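Local coordinates for Ufm1-specific protease (Caenorhabditis elegans, PDB 5EJJ), which is a thiol protease that cleaves the peptide bond at the C-terminal glycine of the ubiquitin-like modifier UFM1, releasing it from its target proteins, at residues Tyr135-Arg140 with Glu146-Ala151; Glu153-Ala158 with Glu262-Arg267. One frame throughout, in Å; residues are numbered along the deposited sequence.

Overall arrangement
Both contacts involve helix 144-156. Contact 1 lays its first part against the end of strand 127-139, which comes just before it in the chain, while contact 2 sets its later residues, from Glu153 on, beside the long helix 253-280. Their centres are 13 Å apart, and they merge through Leu155, which packs on Trp137 and Tyr135. Each is partly buried, and both lie away from the probable catalytic residues. Contact 1 buries more surface and joins an apolar interior to an exposed salt bridge. Contact 2 is smaller and more sheltered: a leucine-phenylalanine contact lies beside a serine, through its backbone oxygen, and an asparagine, through its amide oxygen, both hydrogen-bonded to Ser159.

Contact 1 of 2, residues Tyr135-Arg140 with Glu146-Ala151; sequences YEWSLR and EDVKSA
Ala151 sets its methyl group squarely over the five-membered ring of Trp137, with CB 3.4 Å from that ring's centroid and 9° off the ring normal, a CH-pi contact. A small residue suits this position, because a flat indole can then lie close to the helix. Further along the same ring, the six-membered part reaches Val148, whose CG2 is 3.4 Å from Trp137 CE3. On the opposite face Tyr135 CE2 lies toward the rim, so the indole has the helix methyl on one face and its strand neighbour on the other. Leu139 extends the apolar patch, its CD1 lying 3.4 Å from Val148 CG2, while its other methyl, CD2, rests 3.5 Å from Asp147 CB. Met272 and Val276 of helix 253-280 close over Val148.

Toward solvent the packing gives way to charge. Asp147 receives the backbone N-H of Arg140 at OD2 (2.9 Å), on the anti side of the carboxylate, and offers the syn lone pair of OD1 to Arg140 NH1 (2.6 Å). Bends at chi2 and chi3 fold the arginine chain back so that NH1 arrives with OD1 in the guanidinium plane, although the two flat groups are turned 32° apart. Helix and strand run nearly antiparallel, at 148°, with five residues between the segments: a beta-alpha unit in which the helix folds back over the face of its own strand in a mixed sheet.

Contact 2 of 2, residues Glu153-Ala158 with Glu262-Arg267; sequences ERLSMA and EAFNRR
The hydroxyl of Ser159 bridges Asn265 and Ser156: its OG is hydrogen-bonded both to the amide oxygen OD1 of Asn265 and to the backbone O of Ser156. The two residues are also the closest in backbone register: their CA atoms are 5.5 Å apart, and Ser156 OG lies 3.5 Å from Asn265 CG, a van der Waals contact. Ser156 OG is itself hydrogen-bonded to a residue flanking one of the segments. With chi1 at -62°, Asn265 holds its amide beside its own backbone N, and OD1 comes to 3.5 Å from Ser156 CA. A short serine suits this place because it lets the helices approach closely, and the buried asparagine keeps its oxygen satisfied through Ser159.

Beside this polar pair lies an apolar one. Phe264 points the edge of its ring at Leu155, whose CD1 sits near the ring plane, 3.8 Å from Phe264 CZ; the two side chains cross at about a right angle. Phe162 makes an edge-to-face stack with the same phenylalanine, and Val133 and Tyr135 of strand 127-139 lie against it. Away from the contact, Glu262 OE2 takes a salt bridge from Arg266 NE (2.8 Å) one helical turn on. The whole is a two-layer alpha/beta arrangement, in which helix 144-156 and the long helix 253-280 lie side by side on the mixed sheet that contains strands 127-139 and 235-247.

Contact 1 of 2, residues Tyr135-Arg140 with Glu146-Ala151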
loop_
_atom_site.group_PDB
_atom_site.type_symbol
_atom_site.label_atom_id
_atom_site.label_comp_id
_atom_site.label_asym_id
_atom_site.label_seq_id
_atom_site.Cartn_x
_atom_site.Cartn_y
_atom_site.Cartn_z
ATOM N N TYR A 135 11.372 -19.889 11.285
ATOM C CA TYR A 135 11.337 -20.705 12.493
ATOM C C TYR A 135 10.617 -22.011 12.244
ATOM O O TYR A 135 9.975 -22.188 11.212
ATOM C CB TYR A 135 10.747 -19.952 13.690
ATOM C CG TYR A 135 9.475 -19.209 13.381
ATOM C CD1 TYR A 135 9.510 -17.911 12.888
ATOM C CD2 TYR A 135 8.234 -19.798 13.584
ATOM C CE1 TYR A 135 8.357 -17.238 12.604
ATOM C CE2 TYR A 135 7.071 -19.118 13.307
ATOM C CZ TYR A 135 7.146 -17.842 12.811
ATOM O OH TYR A 135 5.998 -17.154 12.528
ATOM N N GLU A 136 10.752 -22.937 13.180
ATOM C CA GLU A 136 10.145 -24.243 13.024
ATOM C C GLU A 136 9.276 -24.603 14.231
ATOM O O GLU A 136 9.627 -24.325 15.376
ATOM C CB GLU A 136 11.236 -25.270 12.789
ATOM C CG GLU A 136 10.762 -26.690 12.668
ATOM C CD GLU A 136 11.926 -27.643 12.490
ATOM O OE1 GLU A 136 12.902 -27.536 13.283
ATOM O OE2 GLU A 136 11.874 -28.475 11.550
ATOM N N TRP A 137 8.123 -25.202 13.952
ATOM C CA TRP A 137 7.104 -25.479 14.965
ATOM C C TRP A 137 6.638 -26.903 14.863
ATOM O O TRP A 137 6.312 -27.370 13.770
ATOM C CB TRP A 137 5.883 -24.604 14.739
ATOM C CG TRP A 137 6.003 -23.295 15.335
ATOM C CD1 TRP A 137 7.073 -22.819 16.012
ATOM C CD2 TRP A 137 5.019 -22.258 15.328
ATOM N NE1 TRP A 137 6.827 -21.538 16.440
ATOM C CE2 TRP A 137 5.569 -21.162 16.040
ATOM C CE3 TRP A 137 3.732 -22.146 14.799
ATOM C CZ2 TRP A 137 4.872 -19.955 16.251
ATOM C CZ3 TRP A 137 3.031 -20.943 15.013
ATOM C CH2 TRP A 137 3.611 -19.863 15.737
ATOM N N SER A 138 6.583 -27.584 16.002
ATOM C CA SER A 138 6.127 -28.963 16.028
ATOM C C SER A 138 4.766 -29.094 16.692
ATOM O O SER A 138 4.567 -28.646 17.826
ATOM C CB SER A 138 7.156 -29.843 16.714
ATOM O OG SER A 138 8.068 -30.341 15.756
ATOM N N LEU A 139 3.829 -29.705 15.966
ATOM C CA LEU A 139 2.467 -29.911 16.456
ATOM C C LEU A 139 2.091 -31.396 16.642
ATOM O O LEU A 139 1.899 -32.131 15.666
ATOM C CB LEU A 139 1.476 -29.227 15.518
ATOM C CG LEU A 139 1.764 -27.748 15.239
ATOM C CD1 LEU A 139 0.546 -27.093 14.602
ATOM C CD2 LEU A 139 2.155 -27.013 16.509
ATOM N N ARG A 140 1.997 -31.816 17.907
ATOM C CA ARG A 140 1.556 -33.164 18.295
ATOM C C ARG A 140 0.222 -33.527 17.664
ATOM O O ARG A 140 -0.721 -32.732 17.719
ATOM C CB ARG A 140 1.376 -33.243 19.813
ATOM C CG ARG A 140 2.637 -33.426 20.585
ATOM C CD ARG A 140 2.686 -32.422 21.678
ATOM N NE ARG A 140 2.193 -32.942 22.937
ATOM C CZ ARG A 140 1.632 -32.184 23.873
ATOM N NH1 ARG A 140 1.467 -30.885 23.655
ATOM N NH2 ARG A 140 1.221 -32.721 25.020
ATOM N N GLU A 146 -3.167 -26.543 20.572
ATOM C CA GLU A 146 -2.592 -25.983 21.782
ATOM C C GLU A 146 -1.075 -25.876 21.751
ATOM O O GLU A 146 -0.462 -25.131 22.545
ATOM C CB GLU A 146 -3.090 -26.716 23.025
ATOM C CG GLU A 146 -4.271 -25.985 23.680
ATOM C CD GLU A 146 -4.109 -24.448 23.691
ATOM O OE1 GLU A 146 -4.938 -23.757 23.043
ATOM O OE2 GLU A 146 -3.166 -23.937 24.356
ATOM N N ASP A 147 -0.472 -26.616 20.825
ATOM C CA ASP A 147 0.965 -26.543 20.626
ATOM C C ASP A 147 1.333 -25.280 19.879
ATOM O O ASP A 147 2.207 -24.530 20.336
ATOM C CB ASP A 147 1.477 -27.765 19.879
ATOM C CG ASP A 147 1.533 -28.990 20.754
ATOM O OD1 ASP A 147 1.674 -28.842 21.994
ATOM O OD2 ASP A 147 1.434 -30.099 20.190
ATOM N N VAL A 148 0.666 -25.042 18.744
ATOM C CA VAL A 148 0.880 -23.807 17.974
ATOM C C VAL A 148 0.763 -22.558 18.854
ATOM O O VAL A 148 1.581 -21.648 18.755
ATOM C CB VAL A 148 -0.043 -23.706 16.733
ATOM C CG1 VAL A 148 -0.810 -22.414 16.734
ATOM C CG2 VAL A 148 0.775 -23.775 15.474
ATOM N N LYS A 149 -0.229 -22.537 19.733
ATOM C CA LYS A 149 -0.313 -21.491 20.724
ATOM C C LYS A 149 0.965 -21.494 21.588
ATOM O O LYS A 149 1.614 -20.471 21.747
ATOM C CB LYS A 149 -1.589 -21.673 21.556
ATOM C CG LYS A 149 -1.877 -20.584 22.591
ATOM C CD LYS A 149 -3.317 -20.704 23.115
ATOM C CE LYS A 149 -3.566 -19.900 24.401
ATOM N NZ LYS A 149 -3.044 -20.535 25.651
ATOM N N SER A 150 1.354 -22.653 22.104
ATOM C CA SER A 150 2.494 -22.726 23.024
ATOM C C SER A 150 3.855 -22.440 22.382
ATOM O O SER A 150 4.779 -21.963 23.062
ATOM C CB SER A 150 2.549 -24.089 23.726
ATOM O OG SER A 150 3.832 -24.292 24.316
ATOM N N ALA A 151 3.989 -22.767 21.096
ATOM C CA ALA A 151 5.252 -22.576 20.393
ATOM C C ALA A 151 5.510 -21.088 20.346
ATOM O O ALA A 151 6.607 -20.605 20.659
ATOM C CB ALA A 151 5.166 -23.141 19.003
#

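Contact 2 of 2, residues Glu153-Ala158 with Glu262-Arg267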
loop_
_atom_site.group_PDB
_atom_site.type_symbol
_atom_site.label_atom_id
_atom_site.label_comp_id
_atom_site.label_asym_id
_atom_site.label_seq_id
_atom_site.Cartn_x
_atom_site.Cartn_y
_atom_site.Cartn_z
ATOM N N GLU A 153 4.300 -18.561 22.332
ATOM C CA GLU A 153 4.730 -17.990 23.608
ATOM C C GLU A 153 6.237 -18.179 23.898
ATOM O O GLU A 153 6.907 -17.245 24.323
ATOM C CB GLU A 153 3.861 -18.493 24.766
ATOM C CG GLU A 153 2.772 -19.471 24.340
ATOM C CD GLU A 153 1.574 -19.510 25.299
ATOM O OE1 GLU A 153 1.264 -18.456 25.902
ATOM O OE2 GLU A 153 0.938 -20.589 25.445
ATOM N N ARG A 154 6.771 -19.366 23.638
ATOM C CA ARG A 154 8.183 -19.639 23.891
ATOM C C ARG A 154 9.053 -19.015 22.811
ATOM O O ARG A 154 10.265 -18.860 22.985
ATOM C CB ARG A 154 8.445 -21.154 23.914
ATOM C CG ARG A 154 8.058 -21.894 25.206
ATOM C CD ARG A 154 7.894 -23.391 24.941
ATOM N NE ARG A 154 8.379 -23.731 23.602
ATOM C CZ ARG A 154 7.664 -24.352 22.663
ATOM N NH1 ARG A 154 6.407 -24.738 22.917
ATOM N NH2 ARG A 154 8.221 -24.598 21.470
ATOM N N LEU A 155 8.441 -18.691 21.675
ATOM C CA LEU A 155 9.167 -18.040 20.588
ATOM C C LEU A 155 9.371 -16.575 20.919
ATOM O O LEU A 155 10.383 -15.982 20.565
ATOM C CB LEU A 155 8.392 -18.163 19.283
ATOM C CG LEU A 155 9.075 -17.739 17.998
ATOM C CD1 LEU A 155 10.550 -17.971 18.118
ATOM C CD2 LEU A 155 8.512 -18.595 16.886
ATOM N N SER A 156 8.395 -16.010 21.620
ATOM C CA SER A 156 8.437 -14.614 22.031
ATOM C C SER A 156 9.411 -14.336 23.172
ATOM O O SER A 156 9.841 -13.205 23.342
ATOM C CB SER A 156 7.023 -14.102 22.340
ATOM O OG SER A 156 6.232 -14.090 21.145
ATOM N N MET A 157 9.772 -15.370 23.934
ATOM C CA MET A 157 10.792 -15.251 24.989
ATOM C C MET A 157 12.174 -15.473 24.418
ATOM O O MET A 157 13.161 -15.251 25.103
ATOM C CB MET A 157 10.606 -16.282 26.101
ATOM C CG MET A 157 9.188 -16.704 26.399
ATOM S SD MET A 157 8.497 -15.818 27.804
ATOM C CE MET A 157 8.079 -14.246 27.036
ATOM N N ALA A 158 12.239 -15.932 23.176
ATOM C CA ALA A 158 13.506 -16.279 22.543
ATOM C C ALA A 158 14.054 -15.106 21.728
ATOM O O ALA A 158 15.269 -14.989 21.516
ATOM C CB ALA A 158 13.327 -17.515 21.641
ATOM N N GLU A 262 9.437 -6.606 19.186
ATOM C CA GLU A 262 7.968 -6.579 19.118
ATOM C C GLU A 262 7.459 -6.909 17.716
ATOM O O GLU A 262 6.438 -7.594 17.556
ATOM C CB GLU A 262 7.413 -5.218 19.530
ATOM C CG GLU A 262 5.879 -5.091 19.451
ATOM C CD GLU A 262 5.139 -5.884 20.529
ATOM O OE1 GLU A 262 5.767 -6.300 21.539
ATOM O OE2 GLU A 262 3.913 -6.101 20.367
ATOM N N ALA A 263 8.176 -6.411 16.708
ATOM C CA ALA A 263 7.824 -6.644 15.318
ATOM C C ALA A 263 7.804 -8.146 15.045
ATOM O O ALA A 263 6.811 -8.690 14.528
ATOM C CB ALA A 263 8.800 -5.936 14.408
ATOM N N PHE A 264 8.895 -8.810 15.424
ATOM C CA PHE A 264 9.027 -10.252 15.265
ATOM C C PHE A 264 7.971 -11.049 16.046
ATOM O O PHE A 264 7.449 -12.053 15.543
ATOM C CB PHE A 264 10.425 -10.731 15.673
ATOM C CG PHE A 264 10.543 -12.210 15.692
ATOM C CD1 PHE A 264 10.480 -12.902 16.874
ATOM C CD2 PHE A 264 10.627 -12.921 14.509
ATOM C CE1 PHE A 264 10.550 -14.292 16.884
ATOM C CE2 PHE A 264 10.685 -14.310 14.511
ATOM C CZ PHE A 264 10.657 -14.997 15.696
ATOM N N ASN A 265 7.665 -10.620 17.271
ATOM C CA ASN A 265 6.670 -11.327 18.051
ATOM C C ASN A 265 5.263 -11.220 17.460
ATOM O O ASN A 265 4.499 -12.178 17.521
ATOM C CB ASN A 265 6.690 -10.915 19.521
ATOM C CG ASN A 265 8.020 -11.229 20.212
ATOM O OD1 ASN A 265 8.857 -11.978 19.698
ATOM N ND2 ASN A 265 8.214 -10.652 21.390
ATOM N N ARG A 266 4.929 -10.081 16.851
ATOM C CA ARG A 266 3.596 -9.895 16.281
ATOM C C ARG A 266 3.394 -10.772 15.059
ATOM O O ARG A 266 2.323 -11.334 14.848
ATOM C CB ARG A 266 3.368 -8.434 15.919
ATOM C CG ARG A 266 3.309 -7.523 17.121
ATOM C CD ARG A 266 2.787 -6.177 16.786
ATOM N NE ARG A 266 2.657 -5.355 17.977
ATOM C CZ ARG A 266 2.392 -4.052 17.958
ATOM N NH1 ARG A 266 2.231 -3.409 16.814
ATOM N NH2 ARG A 266 2.291 -3.380 19.081
ATOM N N ARG A 267 4.428 -10.885 14.242
ATOM C CA ARG A 267 4.358 -11.764 13.090
ATOM C C ARG A 267 4.162 -13.220 13.495
ATOM O O ARG A 267 3.478 -13.962 12.803
ATOM C CB ARG A 267 5.639 -11.650 12.276
ATOM C CG ARG A 267 5.765 -10.412 11.467
ATOM C CD ARG A 267 5.146 -10.626 10.115
ATOM N NE ARG A 267 5.245 -9.411 9.318
ATOM C CZ ARG A 267 4.687 -9.248 8.126
ATOM N NH1 ARG A 267 3.971 -10.225 7.576
ATOM N NH2 ARG A 267 4.841 -8.092 7.493
#